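Local coordinates for tudor domain-containing protein 1 (Homo sapiens, PDB 5M9N), which probably helps repress transposable elements during spermatogenesis through the piRNA pathway, and binds a symmetrically dimethylated arginine peptide with the extended Tudor domain studied here, at residues S67-K70 against Y71-L75; S94-D97 against Q98-A102; I135-L138 against L139-P142. All blocks are in the same frame, centred on the assembly; numbering follows the deposited sequence.

Contact 1 of 3, residues S67-K70 against Y71-L75; sequences SLSK and YCDQL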
ATOM      1  N   SER A  67     -12.415  -6.260 -12.650  1.00 34.12           N
ATOM      2  CA  SER A  67     -12.273  -7.700 -12.802  1.00 34.46           C
ATOM      3  C   SER A  67     -12.551  -8.433 -11.508  1.00 34.06           C
ATOM      4  O   SER A  67     -13.152  -9.521 -11.492  1.00 34.34           O
ATOM      5  CB  SER A  67     -10.881  -8.049 -13.246  1.00 34.24           C
ATOM      6  OG  SER A  67     -10.609  -7.451 -14.459  1.00 34.61           O
ATOM      7  N   LEU A  68     -12.110  -7.833 -10.415  1.00 33.95           N
ATOM      8  CA  LEU A  68     -12.287  -8.450  -9.083  1.00 34.01           C
ATOM      9  C   LEU A  68     -13.788  -8.547  -8.719  1.00 35.64           C
ATOM     10  O   LEU A  68     -14.234  -9.515  -8.145  1.00 35.51           O
ATOM     11  CB  LEU A  68     -11.518  -7.650  -8.031  1.00 32.99           C
ATOM     12  CG  LEU A  68     -10.054  -8.038  -7.831  1.00 32.51           C
ATOM     13  CD1 LEU A  68      -9.301  -6.958  -7.044  1.00 32.46           C
ATOM     14  CD2 LEU A  68      -9.935  -9.393  -7.119  1.00 32.98           C
ATOM     15  N   SER A  69     -14.520  -7.492  -9.060  1.00 37.77           N
ATOM     16  CA  SER A  69     -15.946  -7.372  -8.809  1.00 39.93           C
ATOM     17  C   SER A  69     -16.682  -8.397  -9.642  1.00 40.25           C
ATOM     18  O   SER A  69     -17.540  -9.104  -9.146  1.00 42.88           O
ATOM     19  CB  SER A  69     -16.406  -5.965  -9.233  1.00 41.63           C
ATOM     20  OG  SER A  69     -17.828  -5.928  -9.283  1.00 45.55           O
ATOM     21  N   LYS A  70     -16.322  -8.504 -10.908  1.00 39.39           N
ATOM     22  CA  LYS A  70     -16.919  -9.493 -11.770  1.00 40.28           C
ATOM     23  C   LYS A  70     -16.684 -10.924 -11.298  1.00 39.73           C
ATOM     24  O   LYS A  70     -17.589 -11.753 -11.312  1.00 40.03           O
ATOM     25  CB  LYS A  70     -16.347  -9.322 -13.163  1.00 41.83           C
ATOM     26  CG  LYS A  70     -16.971 -10.261 -14.165  1.00 44.01           C
ATOM     27  CD  LYS A  70     -16.476  -9.944 -15.552  1.00 45.51           C
ATOM     28  CE  LYS A  70     -17.040 -10.941 -16.563  1.00 47.13           C
ATOM     29  NZ  LYS A  70     -16.505 -10.656 -17.937  1.00 48.72           N
ATOM     30  N   TYR A  71     -15.458 -11.185 -10.853  1.00 38.19           N
ATOM     31  CA  TYR A  71     -15.025 -12.492 -10.461  1.00 37.67           C
ATOM     32  C   TYR A  71     -15.666 -12.889  -9.136  1.00 39.23           C
ATOM     33  O   TYR A  71     -16.237 -13.982  -9.039  1.00 39.47           O
ATOM     34  CB  TYR A  71     -13.484 -12.545 -10.389  1.00 36.59           C
ATOM     35  CG  TYR A  71     -12.935 -13.648  -9.508  1.00 35.63           C
ATOM     36  CD1 TYR A  71     -12.827 -14.965  -9.968  1.00 35.77           C
ATOM     37  CD2 TYR A  71     -12.540 -13.371  -8.203  1.00 34.91           C
ATOM     38  CE1 TYR A  71     -12.336 -15.984  -9.138  1.00 35.89           C
ATOM     39  CE2 TYR A  71     -12.056 -14.377  -7.353  1.00 34.50           C
ATOM     40  CZ  TYR A  71     -11.928 -15.666  -7.821  1.00 35.05           C
ATOM     41  OH  TYR A  71     -11.435 -16.608  -6.972  1.00 34.47           O
ATOM     42  N   CYS A  72     -15.570 -12.019  -8.129  1.00 40.15           N
ATOM     43  CA  CYS A  72     -16.144 -12.330  -6.821  1.00 42.05           C
ATOM     44  C   CYS A  72     -17.657 -12.480  -6.858  1.00 43.58           C
ATOM     45  O   CYS A  72     -18.189 -13.294  -6.123  1.00 43.46           O
ATOM     46  CB  CYS A  72     -15.726 -11.315  -5.752  1.00 43.22           C
ATOM     47  SG  CYS A  72     -13.954 -11.400  -5.385  1.00 43.84           S
ATOM     48  N   ASP A  73     -18.334 -11.771  -7.771  1.00 45.79           N
ATOM     49  CA  ASP A  73     -19.794 -11.960  -7.945  1.00 48.48           C
ATOM     50  C   ASP A  73     -20.246 -13.337  -8.425  1.00 48.50           C
ATOM     51  O   ASP A  73     -21.390 -13.713  -8.199  1.00 50.12           O
ATOM     52  CB  ASP A  73     -20.379 -10.866  -8.852  1.00 50.02           C
ATOM     53  CG  ASP A  73     -20.360  -9.509  -8.187  1.00 51.62           C
ATOM     54  OD1 ASP A  73     -19.999  -9.384  -6.999  1.00 52.83           O
ATOM     55  OD2 ASP A  73     -20.659  -8.523  -8.855  1.00 56.05           O
ATOM     56  N   GLN A  74     -19.364 -14.080  -9.075  1.00 48.71           N
ATOM     57  CA  GLN A  74     -19.671 -15.415  -9.543  1.00 50.39           C
ATOM     58  C   GLN A  74     -19.386 -16.500  -8.554  1.00 52.61           C
ATOM     59  O   GLN A  74     -19.707 -17.672  -8.821  1.00 53.93           O
ATOM     60  CB  GLN A  74     -18.891 -15.718 -10.779  1.00 50.82           C
ATOM     61  CG  GLN A  74     -19.329 -14.846 -11.926  1.00 52.18           C
ATOM     62  CD  GLN A  74     -18.490 -15.150 -13.116  1.00 54.23           C
ATOM     63  OE1 GLN A  74     -18.763 -16.102 -13.835  1.00 57.94           O
ATOM     64  NE2 GLN A  74     -17.422 -14.382 -13.308  1.00 54.33           N
ATOM     65  N   LEU A  75     -18.765 -16.142  -7.437  1.00 54.80           N
ATOM     66  CA  LEU A  75     -18.531 -17.091  -6.344  1.00 58.13           C
ATOM     67  C   LEU A  75     -19.799 -17.134  -5.468  1.00 63.02           C
ATOM     68  O   LEU A  75     -20.228 -16.084  -4.961  1.00 60.56           O
ATOM     69  CB  LEU A  75     -17.304 -16.688  -5.492  1.00 56.25           C
ATOM     70  CG  LEU A  75     -15.883 -17.077  -5.940  1.00 54.98           C
ATOM     71  CD1 LEU A  75     -15.639 -16.895  -7.414  1.00 55.29           C
ATOM     72  CD2 LEU A  75     -14.859 -16.250  -5.188  1.00 54.42           C
TER

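Contact 2 of 3, residues S94-D97 against Q98-A102; sequences SEDD and QWYRA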
ATOM      1  N   SER A  94     -14.662  -2.283   3.864  1.00 28.98           N
ATOM      2  CA  SER A  94     -15.849  -1.916   4.604  1.00 30.49           C
ATOM      3  C   SER A  94     -16.489  -0.609   4.100  1.00 31.90           C
ATOM      4  O   SER A  94     -17.695  -0.477   4.176  1.00 31.24           O
ATOM      5  CB  SER A  94     -15.582  -1.745   6.083  1.00 30.49           C
ATOM      6  OG  SER A  94     -14.547  -0.822   6.230  1.00 29.92           O
ATOM      7  N   GLU A  95     -15.661   0.337   3.691  1.00 33.15           N
ATOM      8  CA  GLU A  95     -16.157   1.701   3.370  1.00 35.78           C
ATOM      9  C   GLU A  95     -16.867   1.848   2.011  1.00 35.60           C
ATOM     10  O   GLU A  95     -17.633   2.778   1.835  1.00 36.55           O
ATOM     11  CB  GLU A  95     -15.019   2.710   3.399  1.00 37.47           C
ATOM     12  CG  GLU A  95     -14.394   3.051   4.745  1.00 39.62           C
ATOM     13  CD  GLU A  95     -13.310   4.142   4.571  1.00 41.92           C
ATOM     14  OE1 GLU A  95     -13.631   5.250   4.092  1.00 44.78           O
ATOM     15  OE2 GLU A  95     -12.127   3.916   4.900  1.00 43.09           O
ATOM     16  N   ASP A  96     -16.587   0.983   1.040  1.00 34.34           N
ATOM     17  CA  ASP A  96     -17.284   1.065  -0.262  1.00 34.18           C
ATOM     18  C   ASP A  96     -17.827  -0.300  -0.726  1.00 33.71           C
ATOM     19  O   ASP A  96     -18.453  -0.381  -1.757  1.00 32.97           O
ATOM     20  CB  ASP A  96     -16.330   1.659  -1.344  1.00 33.77           C
ATOM     21  CG  ASP A  96     -15.113   0.764  -1.639  1.00 32.67           C
ATOM     22  OD1 ASP A  96     -15.013  -0.328  -1.028  1.00 31.29           O
ATOM     23  OD2 ASP A  96     -14.239   1.115  -2.466  1.00 31.76           O
ATOM     24  N   ASP A  97     -17.510  -1.384  -0.012  1.00 32.61           N
ATOM     25  CA  ASP A  97     -17.995  -2.734  -0.366  1.00 32.59           C
ATOM     26  C   ASP A  97     -17.523  -3.258  -1.675  1.00 32.46           C
ATOM     27  O   ASP A  97     -18.092  -4.211  -2.193  1.00 32.82           O
ATOM     28  CB  ASP A  97     -19.531  -2.836  -0.262  1.00 33.88           C
ATOM     29  CG  ASP A  97     -19.992  -2.741   1.155  1.00 34.14           C
ATOM     30  OD1 ASP A  97     -19.326  -3.358   2.025  1.00 33.46           O
ATOM     31  OD2 ASP A  97     -21.022  -2.083   1.414  1.00 35.03           O
ATOM     32  N   GLN A  98     -16.406  -2.706  -2.157  1.00 31.83           N
ATOM     33  CA  GLN A  98     -15.801  -3.164  -3.363  1.00 31.73           C
ATOM     34  C   GLN A  98     -14.740  -4.146  -2.941  1.00 29.98           C
ATOM     35  O   GLN A  98     -14.311  -4.094  -1.823  1.00 29.01           O
ATOM     36  CB  GLN A  98     -15.185  -1.988  -4.083  1.00 32.97           C
ATOM     37  CG  GLN A  98     -16.197  -0.904  -4.419  1.00 35.20           C
ATOM     38  CD  GLN A  98     -17.441  -1.453  -5.085  1.00 37.68           C
ATOM     39  OE1 GLN A  98     -18.502  -1.527  -4.467  1.00 40.95           O
ATOM     40  NE2 GLN A  98     -17.314  -1.909  -6.327  1.00 38.66           N
ATOM     41  N   TRP A  99     -14.312  -4.954  -3.900  1.00 28.91           N
ATOM     42  CA  TRP A  99     -13.387  -6.036  -3.728  1.00 28.09           C
ATOM     43  C   TRP A  99     -11.955  -5.570  -4.091  1.00 26.65           C
ATOM     44  O   TRP A  99     -11.750  -4.913  -5.102  1.00 26.10           O
ATOM     45  CB  TRP A  99     -13.808  -7.192  -4.597  1.00 28.60           C
ATOM     46  CG  TRP A  99     -15.028  -7.896  -3.999  1.00 29.16           C
ATOM     47  CD1 TRP A  99     -16.346  -7.713  -4.389  1.00 30.10           C
ATOM     48  CD2 TRP A  99     -15.058  -8.843  -2.946  1.00 29.37           C
ATOM     49  NE1 TRP A  99     -17.168  -8.487  -3.658  1.00 30.03           N
ATOM     50  CE2 TRP A  99     -16.423  -9.203  -2.759  1.00 30.16           C
ATOM     51  CE3 TRP A  99     -14.081  -9.457  -2.147  1.00 29.14           C
ATOM     52  CZ2 TRP A  99     -16.826 -10.131  -1.816  1.00 30.58           C
ATOM     53  CZ3 TRP A  99     -14.484 -10.367  -1.180  1.00 29.62           C
ATOM     54  CH2 TRP A  99     -15.861 -10.718  -1.031  1.00 30.24           C
ATOM     55  N   TYR A 100     -11.010  -5.920  -3.237  1.00 24.89           N
ATOM     56  CA  TYR A 100      -9.608  -5.506  -3.351  1.00 24.29           C
ATOM     57  C   TYR A 100      -8.728  -6.697  -3.109  1.00 23.79           C
ATOM     58  O   TYR A 100      -9.174  -7.659  -2.474  1.00 23.46           O
ATOM     59  CB  TYR A 100      -9.325  -4.375  -2.349  1.00 24.06           C
ATOM     60  CG  TYR A 100     -10.058  -3.080  -2.659  1.00 24.74           C
ATOM     61  CD1 TYR A 100      -9.541  -2.118  -3.495  1.00 24.96           C
ATOM     62  CD2 TYR A 100     -11.298  -2.850  -2.122  1.00 25.34           C
ATOM     63  CE1 TYR A 100     -10.290  -0.951  -3.828  1.00 25.63           C
ATOM     64  CE2 TYR A 100     -12.016  -1.727  -2.383  1.00 25.89           C
ATOM     65  CZ  TYR A 100     -11.518  -0.765  -3.258  1.00 26.01           C
ATOM     66  OH  TYR A 100     -12.298   0.319  -3.418  1.00 26.56           O
ATOM     67  N   ARG A 101      -7.469  -6.615  -3.528  1.00 23.32           N
ATOM     68  CA  ARG A 101      -6.484  -7.649  -3.191  1.00 23.22           C
ATOM     69  C   ARG A 101      -5.934  -7.436  -1.780  1.00 22.84           C
ATOM     70  O   ARG A 101      -5.676  -6.318  -1.300  1.00 21.85           O
ATOM     71  CB  ARG A 101      -5.413  -7.726  -4.256  1.00 23.26           C
ATOM     72  CG  ARG A 101      -6.002  -7.959  -5.628  1.00 23.45           C
ATOM     73  CD  ARG A 101      -4.981  -8.233  -6.663  1.00 23.65           C
ATOM     74  NE  ARG A 101      -3.934  -7.209  -6.736  1.00 23.64           N
ATOM     75  CZ  ARG A 101      -3.005  -7.178  -7.662  1.00 23.96           C
ATOM     76  NH1 ARG A 101      -2.947  -8.078  -8.618  1.00 24.57           N
ATOM     77  NH2 ARG A 101      -2.102  -6.238  -7.641  1.00 24.13           N
ATOM     78  N   ALA A 102      -5.836  -8.537  -1.026  1.00 23.04           N
ATOM     79  CA  ALA A 102      -5.510  -8.374   0.353  1.00 23.32           C
ATOM     80  C   ALA A 102      -4.658  -9.550   0.861  1.00 24.14           C
ATOM     81  O   ALA A 102      -4.854 -10.670   0.432  1.00 24.34           O
ATOM     82  CB  ALA A 102      -6.747  -8.258   1.183  1.00 23.49           C
TER

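Contact 3 of 3, residues I135-L138 against L139-P142; sequences IPKL and LELP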
ATOM      1  N   ILE A 135      -7.683 -16.136  -7.705  1.00 35.69           N
ATOM      2  CA  ILE A 135      -7.058 -16.998  -8.728  1.00 37.61           C
ATOM      3  C   ILE A 135      -5.831 -16.326  -9.338  1.00 37.91           C
ATOM      4  O   ILE A 135      -5.728 -15.106  -9.279  1.00 37.82           O
ATOM      5  CB  ILE A 135      -8.051 -17.385  -9.809  1.00 38.72           C
ATOM      6  CG1 ILE A 135      -8.692 -16.139 -10.404  1.00 38.70           C
ATOM      7  CG2 ILE A 135      -9.094 -18.320  -9.207  1.00 38.76           C
ATOM      8  CD1 ILE A 135      -9.291 -16.423 -11.750  1.00 40.62           C
ATOM      9  N   PRO A 136      -4.906 -17.109  -9.935  1.00 39.65           N
ATOM     10  CA  PRO A 136      -3.641 -16.527 -10.394  1.00 40.46           C
ATOM     11  C   PRO A 136      -3.809 -15.488 -11.512  1.00 41.00           C
ATOM     12  O   PRO A 136      -2.977 -14.597 -11.609  1.00 41.10           O
ATOM     13  CB  PRO A 136      -2.842 -17.743 -10.904  1.00 41.07           C
ATOM     14  CG  PRO A 136      -3.548 -18.928 -10.355  1.00 41.35           C
ATOM     15  CD  PRO A 136      -4.980 -18.521 -10.329  1.00 40.82           C
ATOM     16  N   LYS A 137      -4.869 -15.564 -12.314  1.00 41.63           N
ATOM     17  CA  LYS A 137      -5.123 -14.491 -13.292  1.00 42.61           C
ATOM     18  C   LYS A 137      -5.187 -13.127 -12.610  1.00 40.56           C
ATOM     19  O   LYS A 137      -4.696 -12.169 -13.148  1.00 40.63           O
ATOM     20  CB  LYS A 137      -6.408 -14.728 -14.081  1.00 44.57           C
ATOM     21  CG  LYS A 137      -6.734 -13.685 -15.170  1.00 46.50           C
ATOM     22  CD  LYS A 137      -6.168 -14.055 -16.547  1.00 49.55           C
ATOM     23  CE  LYS A 137      -6.130 -12.871 -17.540  1.00 51.00           C
ATOM     24  NZ  LYS A 137      -5.743 -13.260 -18.938  1.00 52.87           N
ATOM     25  N   LEU A 138      -5.760 -13.041 -11.412  1.00 38.96           N
ATOM     26  CA  LEU A 138      -5.947 -11.735 -10.780  1.00 37.15           C
ATOM     27  C   LEU A 138      -4.693 -11.207 -10.075  1.00 36.01           C
ATOM     28  O   LEU A 138      -4.742 -10.107  -9.527  1.00 33.87           O
ATOM     29  CB  LEU A 138      -7.141 -11.764  -9.832  1.00 36.77           C
ATOM     30  CG  LEU A 138      -8.489 -11.886 -10.539  1.00 37.70           C
ATOM     31  CD1 LEU A 138      -9.601 -12.312  -9.602  1.00 37.72           C
ATOM     32  CD2 LEU A 138      -8.827 -10.551 -11.202  1.00 38.18           C
ATOM     33  N   LEU A 139      -3.614 -12.002 -10.065  1.00 36.27           N
ATOM     34  CA  LEU A 139      -2.286 -11.598  -9.583  1.00 36.95           C
ATOM     35  C   LEU A 139      -1.306 -11.195 -10.682  1.00 37.49           C
ATOM     36  O   LEU A 139      -0.121 -11.041 -10.421  1.00 38.40           O
ATOM     37  CB  LEU A 139      -1.652 -12.735  -8.732  1.00 37.14           C
ATOM     38  CG  LEU A 139      -2.415 -13.153  -7.492  1.00 36.66           C
ATOM     39  CD1 LEU A 139      -1.700 -14.298  -6.774  1.00 38.01           C
ATOM     40  CD2 LEU A 139      -2.519 -11.963  -6.572  1.00 36.09           C
ATOM     41  N   GLU A 140      -1.787 -10.987 -11.899  1.00 38.53           N
ATOM     42  CA  GLU A 140      -0.915 -10.581 -12.984  1.00 39.81           C
ATOM     43  C   GLU A 140      -0.446  -9.125 -12.843  1.00 38.45           C
ATOM     44  O   GLU A 140       0.707  -8.861 -13.133  1.00 39.41           O
ATOM     45  CB  GLU A 140      -1.572 -10.839 -14.339  1.00 42.44           C
ATOM     46  CG  GLU A 140      -1.664 -12.323 -14.628  1.00 45.32           C
ATOM     47  CD  GLU A 140      -2.257 -12.641 -15.979  1.00 48.23           C
ATOM     48  OE1 GLU A 140      -2.922 -11.756 -16.563  1.00 50.98           O
ATOM     49  OE2 GLU A 140      -2.087 -13.788 -16.439  1.00 50.14           O
ATOM     50  N   LEU A 141      -1.308  -8.215 -12.373  1.00 36.25           N
ATOM     51  CA  LEU A 141      -0.879  -6.873 -11.994  1.00 35.20           C
ATOM     52  C   LEU A 141       0.052  -6.934 -10.774  1.00 33.53           C
ATOM     53  O   LEU A 141      -0.292  -7.589  -9.813  1.00 33.23           O
ATOM     54  CB  LEU A 141      -2.090  -5.984 -11.656  1.00 34.78           C
ATOM     55  CG  LEU A 141      -1.747  -4.474 -11.526  1.00 34.43           C
ATOM     56  CD1 LEU A 141      -1.330  -3.974 -12.891  1.00 35.33           C
ATOM     57  CD2 LEU A 141      -2.895  -3.626 -11.014  1.00 34.06           C
ATOM     58  N   PRO A 142       1.243  -6.289 -10.821  1.00 32.10           N
ATOM     59  CA  PRO A 142       1.994  -6.217  -9.584  1.00 30.97           C
ATOM     60  C   PRO A 142       1.271  -5.424  -8.511  1.00 29.81           C
ATOM     61  O   PRO A 142       0.471  -4.513  -8.804  1.00 28.92           O
ATOM     62  CB  PRO A 142       3.340  -5.586  -9.978  1.00 31.54           C
ATOM     63  CG  PRO A 142       3.384  -5.560 -11.460  1.00 32.12           C
ATOM     64  CD  PRO A 142       2.068  -5.974 -12.000  1.00 32.36           C
TER

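Contact 1 of 3, residues S67-K70 against Y71-L75
Tyr71 follows Ser67 by one helical turn and bonds back to it through its backbone N, and its side chain is a good example of a residue that begins in the helical ladder, here that of helix 58-73, and finishes in another part of the fold. Its CB rests 3.2 Å from Ser67 O, the same carbonyl oxygen that accepts the bond from Tyr71 N. With CG anti to the backbone N (chi1 158°), the ring is carried outward from the helix, and Leu68 O lies at its edge, near its plane. Leu75 CD1 comes over one face, 3.8 Å above the plane and displaced toward the rim. At the tip, OH is hydrogen-bonded to Pro133 O, while Ile135 and Leu138 pack against the side chain.

The next three positions use the same ladder differently. Cys72 N donates an almost straight bond of 2.8 Å to Leu68 O, and its SG settles 3.4 Å from that oxygen and is joined to Cys132 in a disulfide. Asp73 folds back over the helix, bringing CG within 3.0 Å of Ser69 O. Both carboxylate oxygens there face an acceptor, so Asp73 is tied to Ser69 through its backbone N and not its side chain. Gln74, extended beyond CG, reaches back so that NE2 makes a weak bond of 3.3 Å to Lys70 O. The whole is characteristic of the C-terminal part of an amphipathic helix packed on a Tudor barrel, here covalently fastened to strand 131-132 by the disulfide.

Contact 2 of 3, residues S94-D97 against Q98-A102
Asp96 and Gln98 contribute most of the buried surface in this tight turn, with Asp97 as the pivot between them. Asp96 places CG between its backbone N and carbonyl carbon (chi1 64°), which brings the carboxylate back over the chain that follows. OD1 accepts Gln98 N at 3.0 Å through a nearly straight N-H, forming an Asx turn, although the donor arrives from well above the carboxylate plane. The aliphatic part of Gln98 then crosses the Asp96 side chain at about a right angle, its CG 3.4 Å from Asp96 CG, and shields that side of the carboxylate.

Asp97 adopts a left-handed backbone conformation, turning the chain from the loop after strand 88-92 into strand 99-109. Its own carboxylate points off to a salt bridge with Arg130.

The second oxygen of Asp96, OD2, receives the hydroxyl of Tyr100. The modelled 2.3 Å between OD2 and Tyr100 OH is too short to be taken literally, but the carboxylate and ring are nearly coplanar, 6° apart, and meet at the ring edge. Tyr100 also meets the ring of Tyr120 roughly perpendicularly and packs on the modified side chain of the bound peptide, consistent with a wall of the aromatic cage; Asp96 and Gln98 touch the peptide backbone. One carboxylate thus secures the turn and appears to serve the phenol as well, and its negative charge would probably make the Tyr100 ring more electron-rich toward a methylated guanidinium.

Contact 3 of 3, residues I135-L138 against L139-P142
Segments 135-138 and 139-142 form a short 3-10 turn that gives way to an extended chain, the 3-10 segment taking in Pro136, Lys137 and Leu138. Each bond spans three residues: Leu138 N reaches Ile135 O, Leu139 N reaches Pro136 O at 3.1 Å, and Glu140 N makes a weak bond of 3.4 Å to Lys137 O. The bond to Pro136 O is bent at its acceptor (C=O...N 116°), with the donor above the carbonyl plane, consistent with the tight curl. From Leu141 onward the backbone is extended.

This turn lies after the last strand of the Tudor barrel, in the connection that runs on to strand 146-150 of the neighbouring sheet of the extended Tudor fold. Arg101 of strand 99-109 bonds to carbonyls of the turn and of the chain after it: NH1 takes Leu138 O and Leu141 O, and NH2, which also makes a salt bridge to Asp119, bonds weakly to Pro142 O.

On the outer side, Lys137 and Glu140 meet over the turn. Lys137 bends at chi2 (91°), which brings its CE to 3.5 Å from Glu140 OE1, while the charged NZ remains 4.0 Å from the same oxygen, a long salt bridge. Glu140 lays its aliphatic part against the turn as well, CG resting 3.4 Å from Lys137 O. Leu139 takes another direction: its CB lies 3.7 Å from Pro136 O, and its buried side chain packs on Leu24 and Ile134, whereas Leu141 turns to Lys60 and Leu64 on helix 58-73.

Overall arrangement
All three contacts are local and partly buried, but they meet around helix 58-73 and strand 99-109. Contact 1 supplies the helix: Leu68 packs on Arg101, and Cys72 SG lies 3.7 Å from Trp99 CD2, joining it to contact 2. Leu138 of contact 3 packs on Leu68 and Tyr71 of the same helix. Chemistry follows place. Contact 1 relies on backbone bonds and a disulfide, with polar ends at its outer face; contact 2, beside the bound peptide, is built on a buried carboxylate; contact 3 combines a surface charge pair with the buried Leu138 and Leu139. Arg101 ties contacts 2 and 3 together although their centres are about 17 Å apart.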